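Local coordinates for protein toluene, o-xylene monooxygenase oxygenase subunit (Pseudomonas stutzeri, PDB 2INC) that probably serves as a helical, metal-free partner subunit in the hydroxylase component of a monooxygenase that oxidises toluene and o-xylene, at residues S9-N14 against V24-H29; S88-L93 against A247-R252; V133-I138 against T213-V218. All blocks are in the same frame, centred on the assembly; numbering follows the deposited sequence.

Contact 1: residues S9-N14 against V24-H29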
loop_
_atom_site.group_PDB
_atom_site.type_symbol
_atom_site.label_atom_id
_atom_site.label_comp_id
_atom_site.label_asym_id
_atom_site.label_seq_id
_atom_site.Cartn_x
_atom_site.Cartn_y
_atom_site.Cartn_z
ATOM N N SER B 9 -23.290 -8.316 -14.789
ATOM C CA SER B 9 -24.317 -8.903 -15.702
ATOM C C SER B 9 -23.889 -9.000 -17.184
ATOM O O SER B 9 -24.194 -9.994 -17.830
ATOM C CB SER B 9 -25.667 -8.216 -15.542
ATOM O OG SER B 9 -25.500 -6.803 -15.659
ATOM N N HIS B 10 -23.131 -8.024 -17.700
ATOM C CA HIS B 10 -22.716 -8.049 -19.101
ATOM C C HIS B 10 -21.608 -9.052 -19.396
ATOM O O HIS B 10 -21.337 -9.340 -20.568
ATOM C CB HIS B 10 -22.339 -6.637 -19.642
ATOM C CG HIS B 10 -21.114 -6.040 -19.009
ATOM N ND1 HIS B 10 -19.880 -6.011 -19.631
ATOM C CD2 HIS B 10 -20.948 -5.416 -17.816
ATOM C CE1 HIS B 10 -18.995 -5.439 -18.827
ATOM N NE2 HIS B 10 -19.619 -5.054 -17.726
ATOM N N LEU B 11 -20.971 -9.574 -18.348
ATOM C CA LEU B 11 -19.936 -10.594 -18.480
ATOM C C LEU B 11 -20.393 -11.963 -17.989
ATOM O O LEU B 11 -19.623 -12.929 -18.027
ATOM C CB LEU B 11 -18.680 -10.200 -17.689
ATOM C CG LEU B 11 -18.041 -8.853 -18.050
ATOM C CD1 LEU B 11 -16.970 -8.522 -17.073
ATOM C CD2 LEU B 11 -17.492 -8.898 -19.462
ATOM N N ALA B 12 -21.615 -12.047 -17.488
ATOM C CA ALA B 12 -22.086 -13.307 -16.911
ATOM C C ALA B 12 -22.148 -14.355 -18.029
ATOM O O ALA B 12 -22.627 -14.060 -19.114
ATOM C CB ALA B 12 -23.453 -13.114 -16.224
ATOM N N GLY B 13 -21.644 -15.561 -17.785
ATOM C CA GLY B 13 -21.447 -16.530 -18.888
ATOM C C GLY B 13 -20.248 -16.165 -19.781
ATOM O O GLY B 13 -20.404 -15.868 -20.973
ATOM N N ASN B 14 -19.050 -16.194 -19.185
ATOM C CA ASN B 14 -17.765 -15.996 -19.876
ATOM C C ASN B 14 -16.859 -17.235 -19.725
ATOM O O ASN B 14 -15.665 -17.202 -20.089
ATOM C CB ASN B 14 -17.037 -14.761 -19.302
ATOM C CG ASN B 14 -17.198 -13.518 -20.164
ATOM O OD1 ASN B 14 -18.177 -13.373 -20.915
ATOM N ND2 ASN B 14 -16.224 -12.604 -20.065
ATOM N N VAL B 24 -12.840 -3.709 -15.348
ATOM C CA VAL B 24 -12.793 -2.222 -15.274
ATOM C C VAL B 24 -12.812 -1.506 -16.607
ATOM O O VAL B 24 -12.831 -0.251 -16.616
ATOM C CB VAL B 24 -11.552 -1.738 -14.489
ATOM C CG1 VAL B 24 -11.472 -2.421 -13.101
ATOM C CG2 VAL B 24 -10.254 -2.073 -15.266
ATOM N N SER B 25 -12.835 -2.255 -17.718
ATOM C CA SER B 25 -12.632 -1.672 -19.071
ATOM C C SER B 25 -13.775 -1.815 -20.044
ATOM O O SER B 25 -13.795 -1.100 -21.071
ATOM C CB SER B 25 -11.384 -2.238 -19.760
ATOM O OG SER B 25 -10.312 -2.228 -18.845
ATOM N N THR B 26 -14.683 -2.767 -19.790
ATOM C CA THR B 26 -15.620 -3.152 -20.831
ATOM C C THR B 26 -16.989 -2.478 -20.728
ATOM O O THR B 26 -17.535 -2.307 -19.630
ATOM C CB THR B 26 -15.810 -4.699 -20.880
ATOM O OG1 THR B 26 -16.184 -5.159 -19.575
ATOM C CG2 THR B 26 -14.496 -5.357 -21.224
ATOM N N ASN B 27 -17.531 -2.119 -21.890
ATOM C CA ASN B 27 -18.929 -1.755 -22.021
ATOM C C ASN B 27 -19.228 -0.564 -21.199
ATOM O O ASN B 27 -20.301 -0.531 -20.542
ATOM C CB ASN B 27 -19.848 -2.919 -21.610
ATOM C CG ASN B 27 -19.821 -4.041 -22.631
ATOM O OD1 ASN B 27 -20.839 -4.400 -23.201
ATOM N ND2 ASN B 27 -18.648 -4.556 -22.901
ATOM N N LEU B 28 -18.337 0.455 -21.256
ATOM C CA LEU B 28 -18.506 1.636 -20.387
ATOM C C LEU B 28 -19.104 2.868 -21.061
ATOM O O LEU B 28 -19.606 3.740 -20.358
ATOM C CB LEU B 28 -17.137 2.052 -19.726
ATOM C CG LEU B 28 -16.440 0.891 -18.985
ATOM C CD1 LEU B 28 -15.123 1.273 -18.501
ATOM C CD2 LEU B 28 -17.323 0.395 -17.829
ATOM N N HIS B 29 -19.018 2.985 -22.397
ATOM C CA HIS B 29 -19.622 4.129 -23.071
ATOM C C HIS B 29 -21.112 3.884 -23.081
ATOM O O HIS B 29 -21.558 2.759 -23.352
ATOM C CB HIS B 29 -19.132 4.299 -24.501
ATOM C CG HIS B 29 -17.705 4.744 -24.578
ATOM N ND1 HIS B 29 -16.903 4.534 -25.680
ATOM C CD2 HIS B 29 -16.953 5.432 -23.691
ATOM C CE1 HIS B 29 -15.705 5.029 -25.449
ATOM N NE2 HIS B 29 -15.712 5.598 -24.256
HETATM O O HOH W 1 -16.941 -3.377 -16.967
#
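His10 meets Thr26 and Asn27 with the ND1-CE1 side of its imidazole. With CG lodged between backbone N and carbonyl carbon (chi1 66°), the ring is held out toward both. His10 CE1 lies 2.9 Å from Thr26 OG1, which sits at the ring edge, in plane. Asn27 instead works over a face: its CB stands 4.0 Å from the His10 ring centroid, 28° off the normal, a CH-pi contact, and its amide is inclined 30° to the imidazole. A water in the ring plane joins the segments, 3.2 Å from His10 NE2, and donates to Thr26 O at 2.9 Å. His10 ND1 is buried without a polar partner. The loop 9-14 lies against the C-terminal end of helix 20-25, where Thr26 is the first residue to leave helical angles and Asn27 has positive phi. An alanine at His10 would remove the imidazole, and is likely to leave the bridging water short of one mate and the Asn27 methylene without its aromatic face. Behind them, Leu11 CG lies 3.6 Å above the His10 ring plane. Thr26 OG1 is hydrogen-bonded to Glu22 O, and the His10 ring also stacks on a polar side chain of another protein's chain.

Contact 2: residues S88-L93 against A247-R252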
loop_
_atom_site.group_PDB
_atom_site.type_symbol
_atom_site.label_atom_id
_atom_site.label_comp_id
_atom_site.label_asym_id
_atom_site.label_seq_id
_atom_site.Cartn_x
_atom_site.Cartn_y
_atom_site.Cartn_z
ATOM N N SER B 88 12.068 5.100 -14.590
ATOM C CA SER B 88 13.244 4.967 -13.698
ATOM C C SER B 88 14.444 4.723 -14.587
ATOM O O SER B 88 15.530 5.178 -14.301
ATOM C CB SER B 88 13.083 3.779 -12.756
ATOM O OG SER B 88 12.058 4.045 -11.809
ATOM N N TYR B 89 14.248 3.955 -15.658
ATOM C CA TYR B 89 15.323 3.724 -16.596
ATOM C C TYR B 89 15.752 4.997 -17.361
ATOM O O TYR B 89 16.929 5.369 -17.369
ATOM C CB TYR B 89 14.942 2.590 -17.540
ATOM C CG TYR B 89 15.858 2.430 -18.725
ATOM C CD1 TYR B 89 17.204 2.053 -18.561
ATOM C CD2 TYR B 89 15.393 2.623 -20.005
ATOM C CE1 TYR B 89 18.049 1.930 -19.653
ATOM C CE2 TYR B 89 16.235 2.520 -21.097
ATOM C CZ TYR B 89 17.567 2.154 -20.904
ATOM O OH TYR B 89 18.409 1.986 -21.971
ATOM N N VAL B 90 14.821 5.659 -18.009
ATOM C CA VAL B 90 15.160 6.866 -18.759
ATOM C C VAL B 90 15.700 7.950 -17.865
ATOM O O VAL B 90 16.700 8.593 -18.203
ATOM C CB VAL B 90 13.930 7.370 -19.583
ATOM C CG1 VAL B 90 14.216 8.754 -20.165
ATOM C CG2 VAL B 90 13.646 6.382 -20.655
ATOM N N GLN B 91 15.097 8.147 -16.708
ATOM C CA GLN B 91 15.566 9.214 -15.843
ATOM C C GLN B 91 16.950 8.852 -15.265
ATOM O O GLN B 91 17.785 9.729 -15.111
ATOM C CB GLN B 91 14.518 9.666 -14.794
ATOM C CG GLN B 91 13.059 9.894 -15.409
ATOM C CD GLN B 91 12.858 11.167 -16.324
ATOM O OE1 GLN B 91 13.263 12.281 -15.974
ATOM N NE2 GLN B 91 12.214 10.981 -17.489
ATOM N N GLY B 92 17.225 7.562 -15.063
ATOM C CA GLY B 92 18.554 7.177 -14.707
ATOM C C GLY B 92 19.553 7.526 -15.791
ATOM O O GLY B 92 20.626 8.046 -15.476
ATOM N N LEU B 93 19.239 7.189 -17.052
ATOM C CA LEU B 93 20.095 7.555 -18.192
ATOM C C LEU B 93 20.371 9.012 -18.211
ATOM O O LEU B 93 21.522 9.413 -18.353
ATOM C CB LEU B 93 19.471 7.244 -19.540
ATOM C CG LEU B 93 19.607 5.784 -19.940
ATOM C CD1 LEU B 93 18.839 5.484 -21.262
ATOM C CD2 LEU B 93 21.115 5.430 -20.034
ATOM N N ALA B 247 15.652 6.800 -27.872
ATOM C CA ALA B 247 14.787 6.484 -28.984
ATOM C C ALA B 247 14.371 5.016 -28.925
ATOM O O ALA B 247 13.221 4.635 -29.215
ATOM C CB ALA B 247 15.516 6.835 -30.341
ATOM N N GLN B 248 15.304 4.158 -28.538
ATOM C CA GLN B 248 14.946 2.729 -28.389
ATOM C C GLN B 248 13.917 2.545 -27.245
ATOM O O GLN B 248 13.009 1.711 -27.362
ATOM C CB GLN B 248 16.217 1.922 -28.114
ATOM C CG GLN B 248 15.979 0.425 -27.944
ATOM C CD GLN B 248 17.286 -0.304 -27.723
ATOM O OE1 GLN B 248 18.350 0.303 -27.839
ATOM N NE2 GLN B 248 17.220 -1.604 -27.408
ATOM N N ALA B 249 14.074 3.326 -26.143
ATOM C CA ALA B 249 13.142 3.282 -25.003
ATOM C C ALA B 249 11.741 3.701 -25.463
ATOM O O ALA B 249 10.748 3.115 -25.085
ATOM C CB ALA B 249 13.602 4.185 -23.920
ATOM N N GLN B 250 11.675 4.732 -26.276
ATOM C CA GLN B 250 10.392 5.242 -26.790
ATOM C C GLN B 250 9.772 4.270 -27.769
ATOM O O GLN B 250 8.553 4.107 -27.813
ATOM C CB GLN B 250 10.594 6.627 -27.419
ATOM C CG GLN B 250 11.040 7.659 -26.416
ATOM C CD GLN B 250 11.476 9.004 -27.047
ATOM O OE1 GLN B 250 11.895 9.041 -28.192
ATOM N NE2 GLN B 250 11.428 10.085 -26.271
ATOM N N LYS B 251 10.590 3.609 -28.559
ATOM C CA LYS B 251 10.095 2.630 -29.503
ATOM C C LYS B 251 9.329 1.492 -28.810
ATOM O O LYS B 251 8.501 0.858 -29.428
ATOM C CB LYS B 251 11.259 2.066 -30.330
ATOM C CG LYS B 251 10.815 1.325 -31.577
ATOM C CD LYS B 251 10.945 2.199 -32.806
ATOM C CE LYS B 251 10.190 1.600 -33.991
ATOM N NZ LYS B 251 11.072 0.801 -34.898
ATOM N N ARG B 252 9.644 1.197 -27.550
ATOM C CA ARG B 252 8.913 0.173 -26.802
ATOM C C ARG B 252 7.429 0.586 -26.673
ATOM O O ARG B 252 6.533 -0.261 -26.757
ATOM C CB ARG B 252 9.498 0.017 -25.410
ATOM C CG ARG B 252 10.920 -0.622 -25.394
ATOM C CD ARG B 252 11.530 -0.667 -23.957
ATOM N NE ARG B 252 10.873 -1.639 -23.072
ATOM C CZ ARG B 252 11.256 -2.917 -22.937
ATOM N NH1 ARG B 252 12.269 -3.423 -23.637
ATOM N NH2 ARG B 252 10.614 -3.704 -22.098
#
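Ala249 rests its single methyl against two neighbouring side chains of the facing helix, Tyr89 and Val90, and the contact shows how little is needed where two backbones come close. The CA atoms of Val90 and Ala249 stand 7.5 Å apart, and both CB atoms point toward the opposing segment. For Val90 the isopropyl group is turned with CG1 anti to the backbone N (chi1 170°), which places CG2 beside that N and brings this second branch to 3.9 Å from Ala249 CB. Tyr89 uses a similar first torsion: with CG anti to its own N, chi1 169°, the ring reaches across until CE2 lies 4.2 Å from Ala249 CB. The methyl comes in at the ring edge, near its plane, rather than over a face. Helices 76-99 and 241-268 run here in roughly opposite directions, as neighbours in the helical bundle of the ferritin-like hydroxylase family. Leu245 and Leu246 of the second helix extend the same apolar seam, touching Tyr89 and Val90 respectively, and helix 142-172 adds Arg157 and His161 against Val90. Across the two segments there is neither a hydrogen bond nor a salt bridge. The pairing therefore rests on van der Waals contact between buried carbons, a weak and non-directional attraction that depends on the close approach of the helices.

Contact 3: residues V133-I138 against T213-V218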
loop_
_atom_site.group_PDB
_atom_site.type_symbol
_atom_site.label_atom_id
_atom_site.label_comp_id
_atom_site.label_asym_id
_atom_site.label_seq_id
_atom_site.Cartn_x
_atom_site.Cartn_y
_atom_site.Cartn_z
ATOM N N VAL B 133 -5.620 11.557 -28.725
ATOM C CA VAL B 133 -6.623 11.912 -27.735
ATOM C C VAL B 133 -7.936 12.258 -28.472
ATOM O O VAL B 133 -9.019 12.202 -27.884
ATOM C CB VAL B 133 -6.150 13.086 -26.795
ATOM C CG1 VAL B 133 -6.394 14.380 -27.406
ATOM C CG2 VAL B 133 -6.750 12.949 -25.365
ATOM N N TYR B 134 -7.834 12.603 -29.754
ATOM C CA TYR B 134 -9.069 12.665 -30.558
ATOM C C TYR B 134 -9.649 11.276 -30.783
ATOM O O TYR B 134 -10.865 11.072 -30.559
ATOM C CB TYR B 134 -8.938 13.492 -31.839
ATOM C CG TYR B 134 -10.251 13.452 -32.574
ATOM C CD1 TYR B 134 -10.418 12.608 -33.703
ATOM C CD2 TYR B 134 -11.356 14.124 -32.080
ATOM C CE1 TYR B 134 -11.659 12.535 -34.352
ATOM C CE2 TYR B 134 -12.634 14.036 -32.740
ATOM C CZ TYR B 134 -12.736 13.240 -33.856
ATOM O OH TYR B 134 -13.987 13.153 -34.477
ATOM N N ILE B 135 -8.820 10.292 -31.101
ATOM C CA ILE B 135 -9.351 8.887 -31.225
ATOM C C ILE B 135 -10.084 8.466 -29.946
ATOM O O ILE B 135 -11.189 7.891 -29.992
ATOM C CB ILE B 135 -8.229 7.905 -31.618
ATOM C CG1 ILE B 135 -7.714 8.339 -32.999
ATOM C CG2 ILE B 135 -8.676 6.379 -31.577
ATOM C CD1 ILE B 135 -6.376 7.719 -33.537
ATOM N N HIS B 136 -9.463 8.738 -28.803
ATOM C CA HIS B 136 -10.079 8.473 -27.500
ATOM C C HIS B 136 -11.544 8.834 -27.493
ATOM O O HIS B 136 -12.381 8.020 -27.117
ATOM C CB HIS B 136 -9.325 9.268 -26.413
ATOM C CG HIS B 136 -10.009 9.283 -25.085
ATOM N ND1 HIS B 136 -9.426 8.773 -23.950
ATOM C CD2 HIS B 136 -11.236 9.720 -24.716
ATOM C CE1 HIS B 136 -10.252 8.934 -22.927
ATOM N NE2 HIS B 136 -11.360 9.497 -23.371
ATOM N N GLN B 137 -11.858 10.082 -27.845
ATOM C CA GLN B 137 -13.165 10.642 -27.546
ATOM C C GLN B 137 -14.234 10.265 -28.609
ATOM O O GLN B 137 -15.435 10.433 -28.375
ATOM C CB GLN B 137 -13.046 12.163 -27.345
ATOM C CG GLN B 137 -12.705 12.933 -28.574
ATOM C CD GLN B 137 -12.124 14.308 -28.233
ATOM O OE1 GLN B 137 -10.915 14.475 -27.940
ATOM N NE2 GLN B 137 -12.941 15.264 -28.281
ATOM N N ILE B 138 -13.822 9.729 -29.755
ATOM C CA ILE B 138 -14.808 9.356 -30.808
ATOM C C ILE B 138 -14.865 7.823 -31.047
ATOM O O ILE B 138 -15.751 7.353 -31.777
ATOM C CB ILE B 138 -14.453 10.134 -32.103
ATOM C CG1 ILE B 138 -15.596 10.256 -33.134
ATOM C CG2 ILE B 138 -13.169 9.565 -32.730
ATOM C CD1 ILE B 138 -16.874 11.009 -32.643
ATOM N N THR B 213 -6.868 5.136 -38.784
ATOM C CA THR B 213 -5.991 4.780 -39.901
ATOM C C THR B 213 -4.955 5.864 -40.115
ATOM O O THR B 213 -3.746 5.606 -40.150
ATOM C CB THR B 213 -6.836 4.532 -41.167
ATOM O OG1 THR B 213 -7.797 3.507 -40.873
ATOM C CG2 THR B 213 -5.939 4.106 -42.339
ATOM N N ALA B 214 -5.392 7.109 -40.215
ATOM C CA ALA B 214 -4.458 8.148 -40.505
ATOM C C ALA B 214 -3.399 8.283 -39.427
ATOM O O ALA B 214 -2.206 8.414 -39.752
ATOM C CB ALA B 214 -5.181 9.494 -40.812
ATOM N N ILE B 215 -3.794 8.218 -38.153
ATOM C CA ILE B 215 -2.820 8.448 -37.058
ATOM C C ILE B 215 -2.045 7.174 -36.729
ATOM O O ILE B 215 -0.824 7.187 -36.654
ATOM C CB ILE B 215 -3.531 8.908 -35.768
ATOM C CG1 ILE B 215 -4.265 10.216 -35.989
ATOM C CG2 ILE B 215 -2.521 9.024 -34.629
ATOM C CD1 ILE B 215 -3.334 11.329 -36.371
ATOM N N ASN B 216 -2.749 6.076 -36.537
ATOM C CA ASN B 216 -2.079 4.909 -35.975
ATOM C C ASN B 216 -1.529 4.036 -37.059
ATOM O O ASN B 216 -0.520 3.307 -36.840
ATOM C CB ASN B 216 -3.018 4.075 -35.104
ATOM C CG ASN B 216 -2.942 4.476 -33.605
ATOM O OD1 ASN B 216 -2.695 5.624 -33.293
ATOM N ND2 ASN B 216 -3.162 3.523 -32.708
ATOM N N LEU B 217 -2.208 4.016 -38.208
ATOM C CA LEU B 217 -1.762 3.028 -39.212
ATOM C C LEU B 217 -0.790 3.628 -40.193
ATOM O O LEU B 217 0.020 2.899 -40.770
ATOM C CB LEU B 217 -2.939 2.336 -39.930
ATOM C CG LEU B 217 -3.911 1.518 -39.067
ATOM C CD1 LEU B 217 -4.916 0.760 -39.922
ATOM C CD2 LEU B 217 -3.193 0.628 -38.178
ATOM N N VAL B 218 -0.843 4.949 -40.359
ATOM C CA VAL B 218 -0.049 5.599 -41.391
ATOM C C VAL B 218 0.949 6.573 -40.791
ATOM O O VAL B 218 2.150 6.406 -40.977
ATOM C CB VAL B 218 -0.932 6.320 -42.465
ATOM C CG1 VAL B 218 -0.053 7.089 -43.471
ATOM C CG2 VAL B 218 -1.838 5.269 -43.191
#
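Ile135 and Ile215 supply the apolar part of the contact, in which one methyl does nearly all the touching. CD1 of Ile135 lies 3.8 Å from Ile215 CB and 4.1 Å from Ile215 CG1, so the tip of one side chain rests on the root of the other. The second torsions explain this unequal meeting: Ile135 is stretched out, with CD1 anti to CA (chi2 168°), whereas Ile215 is folded (chi2 -62°), its own CD1 swung aside. The two side chains slide past each other in opposite directions, and Ala211, one turn before Ile215, also packs on Ile135.

Polar groups stay at the margin. OD1 of Asn216 is 4.2 Å from the same Ile135 methyl, which is mere van der Waals company, while the amide nitrogen of Asn216 is hydrogen-bonded to Ser261 OG and Glu151 OE1. A buried amide is in this way tied to two further helices, 241-268 and 142-172.

Main-chain bonds show that neither helix is quite regular here. Thr213 O accepts from Leu217 N at 2.9 Å and, weakly, from Val218 N at 3.0 Å, the mark of a wider pi-type turn. Helix 121-138 is at its last turn, where Ile138 N bonds to Ile135 O, three residues back, at 3.2 Å.

Val133, Tyr134 and His136 meanwhile pack on the chain of another protein, so helix 121-138 joins the subunit interface to the interior. A buried isoleucine pair between long helices, one member of the pair lying in a pi-type turn, fits the ferritin-like helical bundle shared by the methane, phenol and alkene hydroxylases.

Contacts 2 and 3 belong to the helical bundle, 24 Å apart between centres and about 11 Å between nearest atoms; contact 3 is nested in the loop that contact 2 closes, and helices 208-237 and 241-268, one from each, are consecutive. Contact 1 closes earlier in the sequence, with its centre 27 Å from the centre of the chain; its nearest atoms come to about 5 Å from those of contact 3, without touch. Helix 142-172 relates all three, meeting Thr26 through Thr143, Asn216 through Glu151 and Val90 through His161. No metal or ligand is among the partners of these contacts; in relatives the diiron centre lies in the larger partner subunit, so the active site is probably not here.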